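Local coordinates for protein bacterioferritin (Rhodobacter capsulatus, PDB 1JGC) that probably stores iron, oxidising Fe(2+) with dioxygen at a ferroxidase centre and depositing it as ferric mineral inside a heme-containing shell of 24 subunits, at residues I22-V27 / L77-G82; V27-Q32 / K43-S48; T86-L91 / T136-Y141; G93-L98 / G129-L134. All coordinates share one frame; numbering follows the deposited sequence.

All four contacts lie within one ferritin-type helical subunit. Contacts 1 and 2 are built on helix 5-34, share Val27 and have centres about 8 Å apart; both touch the heme and the second subunit. Contacts 3 and 4 join helix 83-111 to helix 114-144, with centres about 10 Å apart, and contact 4 holds two ligand residues of the dinuclear iron site. The side chain of His130 in that site is about 13 Å from the heme. Polar bonds tie the halves together: Gln24 NE2 of contact 1 lies 3.0 Å from Asp90 OD1 of contact 3, and Arg78 NH1 forms a salt bridge of 2.8 Å with Asp96 OD2 of contact 4.

Contact 1 of 4, residues I22-V27 / L77-G82; sequences ISQYWV and LRIGEG. With HEM (protoporphyrin IX containing Fe), chain D.
The carbonyl oxygen OE1 of Gln24 accepts the backbone N-H of Arg78 at 2.9 Å, in a bent bond with an N-H...O angle of 139°. The donor stands above the plane of the amide rather than on a lone pair, 45° out of it. Gln24 reaches this far because CG is anti to the backbone N (chi1 -174°) and the chain runs on extended, from helix 5-34 to a loop that has no regular structure of its own. The other end of the same amide, NE2, donates to Asp90 OD1 on helix 83-111, so both halves of a buried glutamine are used. Arg78 sends its guanidinium away from Gln24, to a salt bridge with Asp96.

Apolar groups fill in beside the amide. Leu77 lays CD2 against the start of Gln24, 4.0 Å from its CB, and Val27 CG1 meets Ile79 CG2 at 4.0 Å, the two branched chains crossing at about a right angle.

Elsewhere on this helix, Trp26 spreads one face over the heme vinyl carbon CAC, and its CH2 comes to 3.6 Å from the methyl CMD. Its NE1 hydrogen-bonds Asp56 of the second subunit, whose Leu71 packs on Leu77 and Val27. Gln24, neutral but both donor and acceptor, joins the loop to helix 83-111 without adding a charge of its own beside the buried Asp90.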
# COMPACT_ATOMS: atom_id res chain seq x y z
N ILE A 22 -20.49 -16.49 -40.85
CA ILE A 22 -20.72 -15.44 -39.87
C ILE A 22 -22.21 -15.25 -39.62
O ILE A 22 -22.67 -15.28 -38.48
CB ILE A 22 -20.14 -14.09 -40.35
CG1 ILE A 22 -18.62 -14.18 -40.39
CG2 ILE A 22 -20.59 -12.97 -39.43
CD1 ILE A 22 -17.97 -12.96 -40.99
N SER A 23 -22.98 -15.07 -40.69
CA SER A 23 -24.41 -14.87 -40.53
C SER A 23 -25.14 -16.10 -40.03
O SER A 23 -26.10 -15.98 -39.26
CB SER A 23 -25.02 -14.41 -41.85
OG SER A 23 -24.53 -13.13 -42.18
N GLN A 24 -24.69 -17.28 -40.45
CA GLN A 24 -25.35 -18.50 -40.01
C GLN A 24 -25.16 -18.68 -38.51
O GLN A 24 -26.10 -19.02 -37.80
CB GLN A 24 -24.82 -19.71 -40.78
CG GLN A 24 -25.56 -21.01 -40.49
CD GLN A 24 -25.10 -22.16 -41.36
OE1 GLN A 24 -25.29 -22.16 -42.58
NE2 GLN A 24 -24.47 -23.16 -40.75
N TYR A 25 -23.95 -18.44 -38.03
CA TYR A 25 -23.66 -18.59 -36.60
C TYR A 25 -24.40 -17.54 -35.80
O TYR A 25 -24.91 -17.83 -34.71
CB TYR A 25 -22.16 -18.47 -36.33
CG TYR A 25 -21.35 -19.69 -36.67
CD1 TYR A 25 -21.65 -20.94 -36.11
CD2 TYR A 25 -20.28 -19.61 -37.56
CE1 TYR A 25 -20.90 -22.07 -36.43
CE2 TYR A 25 -19.53 -20.73 -37.88
CZ TYR A 25 -19.84 -21.96 -37.33
OH TYR A 25 -19.11 -23.07 -37.69
N TRP A 26 -24.45 -16.31 -36.32
CA TRP A 26 -25.12 -15.25 -35.59
C TRP A 26 -26.62 -15.47 -35.47
O TRP A 26 -27.20 -15.19 -34.44
CB TRP A 26 -24.84 -13.89 -36.23
CG TRP A 26 -25.06 -12.78 -35.26
CD1 TRP A 26 -26.23 -12.13 -35.01
CD2 TRP A 26 -24.11 -12.27 -34.32
NE1 TRP A 26 -26.08 -11.26 -33.96
CE2 TRP A 26 -24.78 -11.32 -33.51
CE3 TRP A 26 -22.76 -12.53 -34.07
CZ2 TRP A 26 -24.14 -10.64 -32.47
CZ3 TRP A 26 -22.12 -11.85 -33.04
CH2 TRP A 26 -22.82 -10.91 -32.25
N VAL A 27 -27.25 -15.98 -36.53
CA VAL A 27 -28.67 -16.24 -36.46
C VAL A 27 -28.90 -17.36 -35.45
O VAL A 27 -29.84 -17.33 -34.67
CB VAL A 27 -29.24 -16.66 -37.85
CG1 VAL A 27 -30.70 -17.03 -37.71
CG2 VAL A 27 -29.09 -15.54 -38.84
N LEU A 77 -27.59 -20.07 -46.91
CA LEU A 77 -27.57 -20.20 -45.46
C LEU A 77 -28.29 -21.48 -45.03
O LEU A 77 -29.18 -21.96 -45.72
CB LEU A 77 -28.28 -19.01 -44.82
CG LEU A 77 -27.57 -17.66 -44.83
CD1 LEU A 77 -28.54 -16.54 -44.48
CD2 LEU A 77 -26.41 -17.72 -43.83
N ARG A 78 -27.90 -22.04 -43.89
CA ARG A 78 -28.54 -23.24 -43.37
C ARG A 78 -29.00 -22.97 -41.95
O ARG A 78 -28.23 -23.15 -41.00
CB ARG A 78 -27.56 -24.41 -43.37
CG ARG A 78 -27.21 -24.93 -44.74
CD ARG A 78 -25.92 -25.68 -44.67
NE ARG A 78 -25.77 -26.65 -45.75
CZ ARG A 78 -24.65 -26.80 -46.44
NH1 ARG A 78 -23.59 -26.04 -46.16
NH2 ARG A 78 -24.59 -27.71 -47.41
N ILE A 79 -30.24 -22.54 -41.79
CA ILE A 79 -30.79 -22.22 -40.48
C ILE A 79 -31.56 -23.38 -39.86
O ILE A 79 -32.65 -23.73 -40.34
CB ILE A 79 -31.74 -21.01 -40.58
CG1 ILE A 79 -31.11 -19.90 -41.42
CG2 ILE A 79 -32.06 -20.50 -39.20
CD1 ILE A 79 -29.75 -19.47 -40.96
N GLY A 80 -31.02 -23.97 -38.80
CA GLY A 80 -31.71 -25.07 -38.14
C GLY A 80 -32.97 -24.57 -37.45
O GLY A 80 -33.04 -23.40 -37.07
N GLU A 81 -33.97 -25.42 -37.29
CA GLU A 81 -35.19 -24.97 -36.63
C GLU A 81 -35.25 -25.50 -35.21
O GLU A 81 -36.28 -25.36 -34.54
CB GLU A 81 -36.43 -25.39 -37.41
CG GLU A 81 -36.58 -24.68 -38.74
CD GLU A 81 -37.97 -24.84 -39.37
OE1 GLU A 81 -38.40 -26.00 -39.58
OE2 GLU A 81 -38.61 -23.79 -39.66
N GLY A 82 -34.16 -26.11 -34.77
CA GLY A 82 -34.08 -26.66 -33.43
C GLY A 82 -32.65 -26.86 -32.97
O GLY A 82 -31.72 -26.76 -33.76
CHA HEM D . -17.41 -7.50 -33.93
CHB HEM D . -15.86 -7.76 -38.52
CHC HEM D . -20.32 -8.93 -39.85
CHD HEM D . -21.98 -8.05 -35.43
C1A HEM D . -16.59 -7.68 -35.04
C2A HEM D . -15.19 -8.08 -35.06
C3A HEM D . -14.71 -7.75 -36.31
C4A HEM D . -15.89 -7.66 -37.14
CMA HEM D . -13.24 -7.78 -36.78
CAA HEM D . -14.45 -9.00 -34.09
CBA HEM D . -14.44 -8.65 -32.62
CGA HEM D . -13.70 -7.37 -32.32
O1A HEM D . -13.68 -6.97 -31.13
O2A HEM D . -13.15 -6.77 -33.27
C1B HEM D . -16.94 -8.12 -39.31
C2B HEM D . -16.87 -8.40 -40.73
C3B HEM D . -18.15 -8.66 -41.14
C4B HEM D . -18.98 -8.65 -39.93
CMB HEM D . -15.62 -8.43 -41.61
CAB HEM D . -18.50 -8.96 -42.46
CBB HEM D . -19.63 -8.53 -43.13
C1C HEM D . -21.13 -8.91 -38.74
C2C HEM D . -22.51 -9.36 -38.74
C3C HEM D . -23.01 -9.13 -37.48
C4C HEM D . -21.92 -8.49 -36.74
CMC HEM D . -23.25 -9.99 -39.94
CAC HEM D . -24.26 -9.49 -36.98
CBC HEM D . -25.44 -9.62 -37.70
C1D HEM D . -20.89 -7.75 -34.62
C2D HEM D . -20.97 -7.46 -33.20
C3D HEM D . -19.68 -7.29 -32.76
C4D HEM D . -18.80 -7.54 -33.91
CMD HEM D . -22.25 -7.34 -32.35
CAD HEM D . -19.35 -6.78 -31.35
CBD HEM D . -18.66 -7.73 -30.39
CGD HEM D . -18.58 -7.17 -28.96
O1D HEM D . -18.16 -6.00 -28.80
O2D HEM D . -18.94 -7.91 -28.01
NA HEM D . -17.03 -7.78 -36.35
NB HEM D . -18.23 -8.32 -38.81
NC HEM D . -20.74 -8.52 -37.49
ND HEM D . -19.56 -7.80 -35.05
FE HEM D . -18.87 -8.14 -36.91

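Contact 2 of 4, residues V27-Q32 / K43-S48; sequences VHFRLQ and KSREES. With HEM (protoporphyrin IX containing Fe), chain D.
Phe29 and Arg45 lie side by side and point the same way, the aliphatic part of the arginine running across one face of the ring. Arg45 CG sits over the ring centre, 3.5 Å from the centroid and 7° off the normal, a CH-pi contact, while CD follows at 3.4 Å from Phe29 CZ. The chain bends at chi3, and the guanidinium plane stands 82° from the ring; NH2 gives a weak hydrogen bond of 2.8 Å to the heme propionate oxygen O2D, which lies at the edge of the guanidinium in its plane. An arginine suits both tasks, being apolar along its stem and charged at its end. The two segments are antiparallel neighbours in the ferritin four-helix bundle, their axes 8.1 Å apart at an angle of 166°. Ser44 permits that closeness, its small CB resting 3.8 Å from Phe29 CB. Phe29 also meets Trp26 edge-to-face, and its CE2 lies over one face of the Arg30 guanidinium, which forms a salt bridge with Asp56 of the second subunit.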
# COMPACT_ATOMS: atom_id res chain seq x y z
N VAL A 27 -27.25 -15.98 -36.53
CA VAL A 27 -28.67 -16.24 -36.46
C VAL A 27 -28.90 -17.36 -35.45
O VAL A 27 -29.84 -17.33 -34.67
CB VAL A 27 -29.24 -16.66 -37.85
CG1 VAL A 27 -30.70 -17.03 -37.71
CG2 VAL A 27 -29.09 -15.54 -38.84
N HIS A 28 -28.03 -18.36 -35.47
CA HIS A 28 -28.14 -19.48 -34.55
C HIS A 28 -27.99 -19.01 -33.12
O HIS A 28 -28.67 -19.51 -32.22
CB HIS A 28 -27.10 -20.54 -34.89
CG HIS A 28 -27.50 -21.41 -36.04
ND1 HIS A 28 -26.64 -22.32 -36.62
CD2 HIS A 28 -28.67 -21.54 -36.70
CE1 HIS A 28 -27.27 -22.96 -37.59
NE2 HIS A 28 -28.50 -22.51 -37.66
N PHE A 29 -27.10 -18.05 -32.91
CA PHE A 29 -26.89 -17.48 -31.58
C PHE A 29 -28.22 -16.87 -31.11
O PHE A 29 -28.72 -17.20 -30.04
CB PHE A 29 -25.78 -16.42 -31.64
CG PHE A 29 -25.93 -15.31 -30.65
CD1 PHE A 29 -25.96 -15.56 -29.29
CD2 PHE A 29 -26.06 -13.99 -31.08
CE1 PHE A 29 -26.12 -14.53 -28.37
CE2 PHE A 29 -26.22 -12.95 -30.17
CZ PHE A 29 -26.25 -13.21 -28.82
N ARG A 30 -28.79 -16.00 -31.93
CA ARG A 30 -30.04 -15.35 -31.60
C ARG A 30 -31.17 -16.34 -31.38
O ARG A 30 -31.92 -16.23 -30.41
CB ARG A 30 -30.40 -14.35 -32.70
CG ARG A 30 -29.78 -12.99 -32.47
CD ARG A 30 -30.31 -12.46 -31.17
NE ARG A 30 -29.54 -11.36 -30.63
CZ ARG A 30 -29.59 -10.99 -29.35
NH1 ARG A 30 -30.36 -11.64 -28.50
NH2 ARG A 30 -28.86 -9.97 -28.92
N LEU A 31 -31.28 -17.30 -32.28
CA LEU A 31 -32.30 -18.34 -32.18
C LEU A 31 -32.14 -19.11 -30.87
O LEU A 31 -33.10 -19.27 -30.11
CB LEU A 31 -32.15 -19.29 -33.37
CG LEU A 31 -33.26 -19.46 -34.42
CD1 LEU A 31 -34.31 -18.36 -34.37
CD2 LEU A 31 -32.59 -19.51 -35.77
N GLN A 32 -30.94 -19.59 -30.60
CA GLN A 32 -30.67 -20.34 -29.37
C GLN A 32 -30.94 -19.51 -28.12
O GLN A 32 -31.36 -20.03 -27.09
CB GLN A 32 -29.23 -20.86 -29.39
CG GLN A 32 -28.99 -21.85 -30.50
CD GLN A 32 -27.53 -22.03 -30.86
OE1 GLN A 32 -26.69 -21.20 -30.52
NE2 GLN A 32 -27.23 -23.10 -31.58
N LYS A 43 -21.70 -19.95 -27.40
CA LYS A 43 -20.71 -20.63 -28.22
C LYS A 43 -20.88 -20.19 -29.67
O LYS A 43 -19.90 -19.91 -30.37
CB LYS A 43 -20.86 -22.14 -28.09
CG LYS A 43 -19.77 -22.93 -28.81
CD LYS A 43 -18.38 -22.50 -28.37
CE LYS A 43 -17.30 -23.25 -29.15
NZ LYS A 43 -15.93 -22.72 -28.86
N SER A 44 -22.13 -20.11 -30.13
CA SER A 44 -22.40 -19.68 -31.49
C SER A 44 -21.90 -18.26 -31.73
O SER A 44 -21.37 -17.95 -32.80
CB SER A 44 -23.90 -19.75 -31.79
OG SER A 44 -24.32 -21.09 -31.92
N ARG A 45 -22.07 -17.39 -30.73
CA ARG A 45 -21.62 -16.01 -30.86
C ARG A 45 -20.11 -15.99 -31.03
O ARG A 45 -19.58 -15.28 -31.87
CB ARG A 45 -22.03 -15.18 -29.64
CG ARG A 45 -22.66 -13.85 -30.01
CD ARG A 45 -22.91 -12.94 -28.81
NE ARG A 45 -21.77 -12.07 -28.57
CZ ARG A 45 -21.83 -10.73 -28.57
NH1 ARG A 45 -22.97 -10.11 -28.80
NH2 ARG A 45 -20.72 -10.03 -28.37
N GLU A 46 -19.41 -16.79 -30.23
CA GLU A 46 -17.96 -16.86 -30.32
C GLU A 46 -17.51 -17.33 -31.71
O GLU A 46 -16.63 -16.71 -32.32
CB GLU A 46 -17.40 -17.81 -29.26
CG GLU A 46 -17.28 -17.24 -27.86
CD GLU A 46 -16.92 -18.31 -26.82
OE1 GLU A 46 -16.02 -19.15 -27.09
OE2 GLU A 46 -17.55 -18.30 -25.72
N GLU A 47 -18.10 -18.41 -32.20
CA GLU A 47 -17.73 -18.93 -33.51
C GLU A 47 -17.98 -17.91 -34.62
O GLU A 47 -17.19 -17.80 -35.55
CB GLU A 47 -18.48 -20.23 -33.79
CG GLU A 47 -18.10 -21.39 -32.86
CD GLU A 47 -19.03 -22.60 -33.01
OE1 GLU A 47 -20.27 -22.40 -33.05
OE2 GLU A 47 -18.54 -23.76 -33.09
N SER A 48 -19.07 -17.16 -34.51
CA SER A 48 -19.39 -16.14 -35.51
C SER A 48 -18.31 -15.06 -35.51
O SER A 48 -17.87 -14.60 -36.57
CB SER A 48 -20.76 -15.51 -35.21
OG SER A 48 -21.09 -14.48 -36.13
CHA HEM D . -17.41 -7.50 -33.93
CHB HEM D . -15.86 -7.76 -38.52
CHC HEM D . -20.32 -8.93 -39.85
CHD HEM D . -21.98 -8.05 -35.43
C1A HEM D . -16.59 -7.68 -35.04
C2A HEM D . -15.19 -8.08 -35.06
C3A HEM D . -14.71 -7.75 -36.31
C4A HEM D . -15.89 -7.66 -37.14
CMA HEM D . -13.24 -7.78 -36.78
CAA HEM D . -14.45 -9.00 -34.09
CBA HEM D . -14.44 -8.65 -32.62
CGA HEM D . -13.70 -7.37 -32.32
O1A HEM D . -13.68 -6.97 -31.13
O2A HEM D . -13.15 -6.77 -33.27
C1B HEM D . -16.94 -8.12 -39.31
C2B HEM D . -16.87 -8.40 -40.73
C3B HEM D . -18.15 -8.66 -41.14
C4B HEM D . -18.98 -8.65 -39.93
CMB HEM D . -15.62 -8.43 -41.61
CAB HEM D . -18.50 -8.96 -42.46
CBB HEM D . -19.63 -8.53 -43.13
C1C HEM D . -21.13 -8.91 -38.74
C2C HEM D . -22.51 -9.36 -38.74
C3C HEM D . -23.01 -9.13 -37.48
C4C HEM D . -21.92 -8.49 -36.74
CMC HEM D . -23.25 -9.99 -39.94
CAC HEM D . -24.26 -9.49 -36.98
CBC HEM D . -25.44 -9.62 -37.70
C1D HEM D . -20.89 -7.75 -34.62
C2D HEM D . -20.97 -7.46 -33.20
C3D HEM D . -19.68 -7.29 -32.76
C4D HEM D . -18.80 -7.54 -33.91
CMD HEM D . -22.25 -7.34 -32.35
CAD HEM D . -19.35 -6.78 -31.35
CBD HEM D . -18.66 -7.73 -30.39
CGD HEM D . -18.58 -7.17 -28.96
O1D HEM D . -18.16 -6.00 -28.80
O2D HEM D . -18.94 -7.91 -28.01
NA HEM D . -17.03 -7.78 -36.35
NB HEM D . -18.23 -8.32 -38.81
NC HEM D . -20.74 -8.52 -37.49
ND HEM D . -19.56 -7.80 -35.05
FE HEM D . -18.87 -8.14 -36.91

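Contact 3 of 4, residues T86-L91 / T136-Y141; sequences TLECDL and TQISLY
Ile138 pushes its longer branch between Leu87, Glu88 and Leu91. Its CG1 lies 3.9 Å from Leu87 CB, the two chains sliding past each other in opposite directions. Beyond it, the terminal CD1 comes to 3.6 Å from Leu91 CD2. That reach follows from the torsions: CG1 is anti to the carbonyl carbon (chi1 -73°) and chi2 is extended, which carries the methyl toward helix 83-111. The Glu88 side chain crosses that of Ile138 at about a right angle, with Glu88 OE1 3.6 Å from Ile138 CD1. One turn further on, Tyr141 offers its ring obliquely to Leu87, whose CD1 is 4.2 Å from CD2 of the tyrosine. Long branched side chains suit two segments whose axes come within 10.4 Å, since shorter ones would hardly span the distance. An alanine in place of Ile138 is likely to open a gap between Leu87 and Leu91 and leave Leu91 CD2 without the methyl it now touches.

Second-shell residues hold this group. Glu88 is bent at chi2, and its OE2 makes a salt bridge with Arg84, while Leu134 packs on Leu87 and Leu91. Outside these, Met157 of the third subunit covers Leu87 and Gln137. The contact joins helices 83-111 and 114-144, whose segments here run antiparallel at 154°, with helix 146-152 closing over Tyr141 through Phe149 and helix 5-34 lying against Thr86 and Cys89.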
# COMPACT_ATOMS: atom_id res chain seq x y z
N THR A 86 -29.37 -27.09 -35.74
CA THR A 86 -28.38 -26.02 -35.88
C THR A 86 -26.97 -26.61 -35.84
O THR A 86 -26.08 -26.15 -36.56
CB THR A 86 -28.54 -24.91 -34.78
OG1 THR A 86 -28.42 -25.49 -33.48
CG2 THR A 86 -29.90 -24.24 -34.89
N LEU A 87 -26.78 -27.64 -35.02
CA LEU A 87 -25.48 -28.29 -34.95
C LEU A 87 -25.23 -28.95 -36.30
O LEU A 87 -24.13 -28.88 -36.84
CB LEU A 87 -25.47 -29.36 -33.85
CG LEU A 87 -25.58 -28.86 -32.41
CD1 LEU A 87 -25.57 -30.04 -31.46
CD2 LEU A 87 -24.42 -27.93 -32.11
N GLU A 88 -26.27 -29.57 -36.85
CA GLU A 88 -26.17 -30.24 -38.14
C GLU A 88 -25.87 -29.23 -39.24
O GLU A 88 -24.98 -29.45 -40.07
CB GLU A 88 -27.47 -30.99 -38.45
CG GLU A 88 -27.71 -32.21 -37.56
CD GLU A 88 -26.65 -33.29 -37.75
OE1 GLU A 88 -25.48 -32.95 -38.10
OE2 GLU A 88 -26.97 -34.50 -37.53
N CYS A 89 -26.61 -28.14 -39.25
CA CYS A 89 -26.38 -27.14 -40.27
C CYS A 89 -24.98 -26.54 -40.18
O CYS A 89 -24.33 -26.33 -41.21
CB CYS A 89 -27.43 -26.04 -40.18
SG CYS A 89 -29.06 -26.59 -40.70
N ASP A 90 -24.50 -26.27 -38.97
CA ASP A 90 -23.16 -25.70 -38.84
C ASP A 90 -22.12 -26.72 -39.31
O ASP A 90 -21.16 -26.37 -40.00
CB ASP A 90 -22.88 -25.26 -37.39
CG ASP A 90 -23.73 -24.07 -36.97
OD1 ASP A 90 -23.98 -23.18 -37.80
OD2 ASP A 90 -24.15 -24.02 -35.79
N LEU A 91 -22.32 -27.98 -38.94
CA LEU A 91 -21.39 -29.02 -39.35
C LEU A 91 -21.40 -29.14 -40.88
O LEU A 91 -20.35 -29.33 -41.49
CB LEU A 91 -21.77 -30.35 -38.71
CG LEU A 91 -20.90 -31.55 -39.11
CD1 LEU A 91 -19.46 -31.30 -38.71
CD2 LEU A 91 -21.45 -32.81 -38.44
N THR A 136 -18.30 -33.74 -31.35
CA THR A 136 -18.37 -34.13 -29.96
C THR A 136 -19.71 -33.68 -29.37
O THR A 136 -20.32 -34.41 -28.59
CB THR A 136 -17.19 -33.52 -29.17
OG1 THR A 136 -15.99 -34.20 -29.54
CG2 THR A 136 -17.42 -33.63 -27.66
N GLN A 137 -20.18 -32.51 -29.77
CA GLN A 137 -21.44 -32.01 -29.26
C GLN A 137 -22.63 -32.80 -29.78
O GLN A 137 -23.60 -33.05 -29.06
CB GLN A 137 -21.61 -30.53 -29.58
CG GLN A 137 -20.77 -29.64 -28.70
CD GLN A 137 -20.97 -29.95 -27.23
OE1 GLN A 137 -22.10 -29.94 -26.74
NE2 GLN A 137 -19.88 -30.23 -26.52
N ILE A 138 -22.56 -33.21 -31.04
CA ILE A 138 -23.65 -33.98 -31.64
C ILE A 138 -23.69 -35.35 -30.97
O ILE A 138 -24.76 -35.88 -30.68
CB ILE A 138 -23.43 -34.13 -33.16
CG1 ILE A 138 -23.72 -32.79 -33.84
CG2 ILE A 138 -24.33 -35.23 -33.72
CD1 ILE A 138 -23.22 -32.70 -35.25
N SER A 139 -22.51 -35.90 -30.72
CA SER A 139 -22.42 -37.19 -30.06
C SER A 139 -22.98 -37.10 -28.65
O SER A 139 -23.69 -37.99 -28.18
CB SER A 139 -20.96 -37.63 -29.99
OG SER A 139 -20.82 -38.69 -29.07
N LEU A 140 -22.67 -36.00 -27.96
CA LEU A 140 -23.16 -35.80 -26.61
C LEU A 140 -24.66 -35.56 -26.63
O LEU A 140 -25.37 -35.90 -25.67
CB LEU A 140 -22.45 -34.60 -25.97
CG LEU A 140 -22.91 -34.23 -24.55
CD1 LEU A 140 -22.59 -35.39 -23.61
CD2 LEU A 140 -22.21 -32.96 -24.10
N TYR A 141 -25.15 -34.98 -27.71
CA TYR A 141 -26.57 -34.70 -27.86
C TYR A 141 -27.37 -36.01 -27.90
O TYR A 141 -28.37 -36.16 -27.20
CB TYR A 141 -26.82 -33.89 -29.13
CG TYR A 141 -28.22 -33.36 -29.29
CD1 TYR A 141 -29.28 -34.21 -29.57
CD2 TYR A 141 -28.49 -32.00 -29.13
CE1 TYR A 141 -30.59 -33.73 -29.69
CE2 TYR A 141 -29.79 -31.50 -29.24
CZ TYR A 141 -30.83 -32.37 -29.52
OH TYR A 141 -32.11 -31.90 -29.62

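Contact 4 of 4, residues G93-L98 / G129-L134; sequences GEHDAL and GHVDFL
Glu94 of helix 83-111 and His130 of helix 114-144 face each other across an antiparallel helix pair of the ferritin four-helix bundle, where both belong to the dinuclear ferroxidase site, metal-free in this crystal. The tight part is apolar and lies round the stem of Glu94. Its CB rests 3.7 Å from Val131 CG2, and the Leu134 side chain crosses that of Glu94 at about a right angle, its CD1 4.0 Å from Glu94 CG. Leu98 CD1 touches the same valine methyl, CG2, at 3.8 Å. A branched valine serves here because its two methyls face different neighbours. CG2 takes the buried pair, whereas CG1 meets the solvent side, where exposed His95 comes no nearer than 4.3 Å with NE2 and presents its ring obliquely. A polar histidine fits that looser margin.

Inward, the chain of Glu94 is bent at chi2 (-78°) and swings the carboxylate toward the iron site, close to Glu127. Shortening Glu94 to an alanine would probably leave the second iron short of a carboxylate ligand when it binds, and His130 ND1 without this acceptor. His130 is steadied on its far side, NE2 being hydrogen-bonded to Glu50 OE1 of helix 38-64. Across the contact its ND1 gives only a weak hydrogen bond to Glu94 OE2, 3.2 Å long with an angle of 121°, the oxygen lying at the ring edge near its plane.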
# COMPACT_ATOMS: atom_id res chain seq x y z
N GLY A 93 -21.98 -26.81 -43.02
CA GLY A 93 -21.25 -25.68 -43.57
C GLY A 93 -19.74 -25.84 -43.42
O GLY A 93 -18.97 -25.35 -44.26
N GLU A 94 -19.29 -26.51 -42.36
CA GLU A 94 -17.86 -26.69 -42.15
C GLU A 94 -17.28 -27.59 -43.21
O GLU A 94 -16.20 -27.32 -43.74
CB GLU A 94 -17.60 -27.30 -40.78
CG GLU A 94 -18.09 -26.45 -39.63
CD GLU A 94 -17.18 -25.30 -39.33
OE1 GLU A 94 -16.34 -24.94 -40.20
OE2 GLU A 94 -17.30 -24.74 -38.22
N HIS A 95 -17.99 -28.68 -43.50
CA HIS A 95 -17.53 -29.64 -44.50
C HIS A 95 -17.39 -28.99 -45.87
O HIS A 95 -16.42 -29.26 -46.58
CB HIS A 95 -18.49 -30.84 -44.53
CG HIS A 95 -18.28 -31.81 -43.41
ND1 HIS A 95 -19.31 -32.54 -42.85
CD2 HIS A 95 -17.16 -32.18 -42.75
CE1 HIS A 95 -18.83 -33.33 -41.90
NE2 HIS A 95 -17.53 -33.13 -41.82
N ASP A 96 -18.34 -28.14 -46.24
CA ASP A 96 -18.25 -27.46 -47.52
C ASP A 96 -17.03 -26.54 -47.52
O ASP A 96 -16.27 -26.51 -48.49
CB ASP A 96 -19.50 -26.62 -47.80
CG ASP A 96 -20.71 -27.48 -48.09
OD1 ASP A 96 -20.53 -28.70 -48.32
OD2 ASP A 96 -21.84 -26.92 -48.09
N ALA A 97 -16.85 -25.80 -46.42
CA ALA A 97 -15.71 -24.88 -46.31
C ALA A 97 -14.39 -25.64 -46.39
O ALA A 97 -13.48 -25.24 -47.11
CB ALA A 97 -15.79 -24.07 -45.01
N LEU A 98 -14.26 -26.74 -45.65
CA LEU A 98 -13.02 -27.51 -45.69
C LEU A 98 -12.72 -27.99 -47.11
O LEU A 98 -11.57 -27.97 -47.57
CB LEU A 98 -13.11 -28.72 -44.74
CG LEU A 98 -12.81 -28.44 -43.27
CD1 LEU A 98 -13.19 -29.66 -42.44
CD2 LEU A 98 -11.34 -28.13 -43.09
N GLY A 129 -10.91 -27.85 -36.25
CA GLY A 129 -11.12 -27.65 -34.82
C GLY A 129 -12.61 -27.55 -34.52
O GLY A 129 -13.11 -28.19 -33.58
N HIS A 130 -13.33 -26.75 -35.31
CA HIS A 130 -14.77 -26.59 -35.13
C HIS A 130 -15.48 -27.92 -35.40
O HIS A 130 -16.42 -28.28 -34.69
CB HIS A 130 -15.32 -25.53 -36.09
CG HIS A 130 -14.88 -24.13 -35.76
ND1 HIS A 130 -14.96 -23.10 -36.68
CD2 HIS A 130 -14.37 -23.60 -34.62
CE1 HIS A 130 -14.51 -21.99 -36.11
NE2 HIS A 130 -14.15 -22.26 -34.87
N VAL A 131 -15.03 -28.65 -36.42
CA VAL A 131 -15.64 -29.93 -36.75
C VAL A 131 -15.50 -30.87 -35.55
O VAL A 131 -16.46 -31.54 -35.17
CB VAL A 131 -14.97 -30.59 -37.98
CG1 VAL A 131 -15.47 -32.01 -38.16
CG2 VAL A 131 -15.27 -29.79 -39.23
N ASP A 132 -14.31 -30.91 -34.98
CA ASP A 132 -14.05 -31.76 -33.82
C ASP A 132 -15.06 -31.46 -32.72
O ASP A 132 -15.69 -32.36 -32.16
CB ASP A 132 -12.63 -31.54 -33.32
CG ASP A 132 -12.25 -32.48 -32.19
OD1 ASP A 132 -12.98 -33.47 -31.95
OD2 ASP A 132 -11.20 -32.24 -31.54
N PHE A 133 -15.20 -30.17 -32.43
CA PHE A 133 -16.11 -29.71 -31.40
C PHE A 133 -17.57 -30.09 -31.69
O PHE A 133 -18.25 -30.68 -30.85
CB PHE A 133 -15.98 -28.19 -31.25
CG PHE A 133 -17.00 -27.59 -30.35
CD1 PHE A 133 -16.88 -27.69 -28.97
CD2 PHE A 133 -18.13 -26.96 -30.89
CE1 PHE A 133 -17.86 -27.16 -28.13
CE2 PHE A 133 -19.12 -26.43 -30.06
CZ PHE A 133 -18.98 -26.53 -28.67
N LEU A 134 -18.05 -29.74 -32.89
CA LEU A 134 -19.43 -30.04 -33.28
C LEU A 134 -19.71 -31.54 -33.24
O LEU A 134 -20.79 -31.96 -32.81
CB LEU A 134 -19.71 -29.50 -34.68
CG LEU A 134 -19.76 -27.98 -34.85
CD1 LEU A 134 -19.92 -27.62 -36.33
CD2 LEU A 134 -20.93 -27.42 -34.05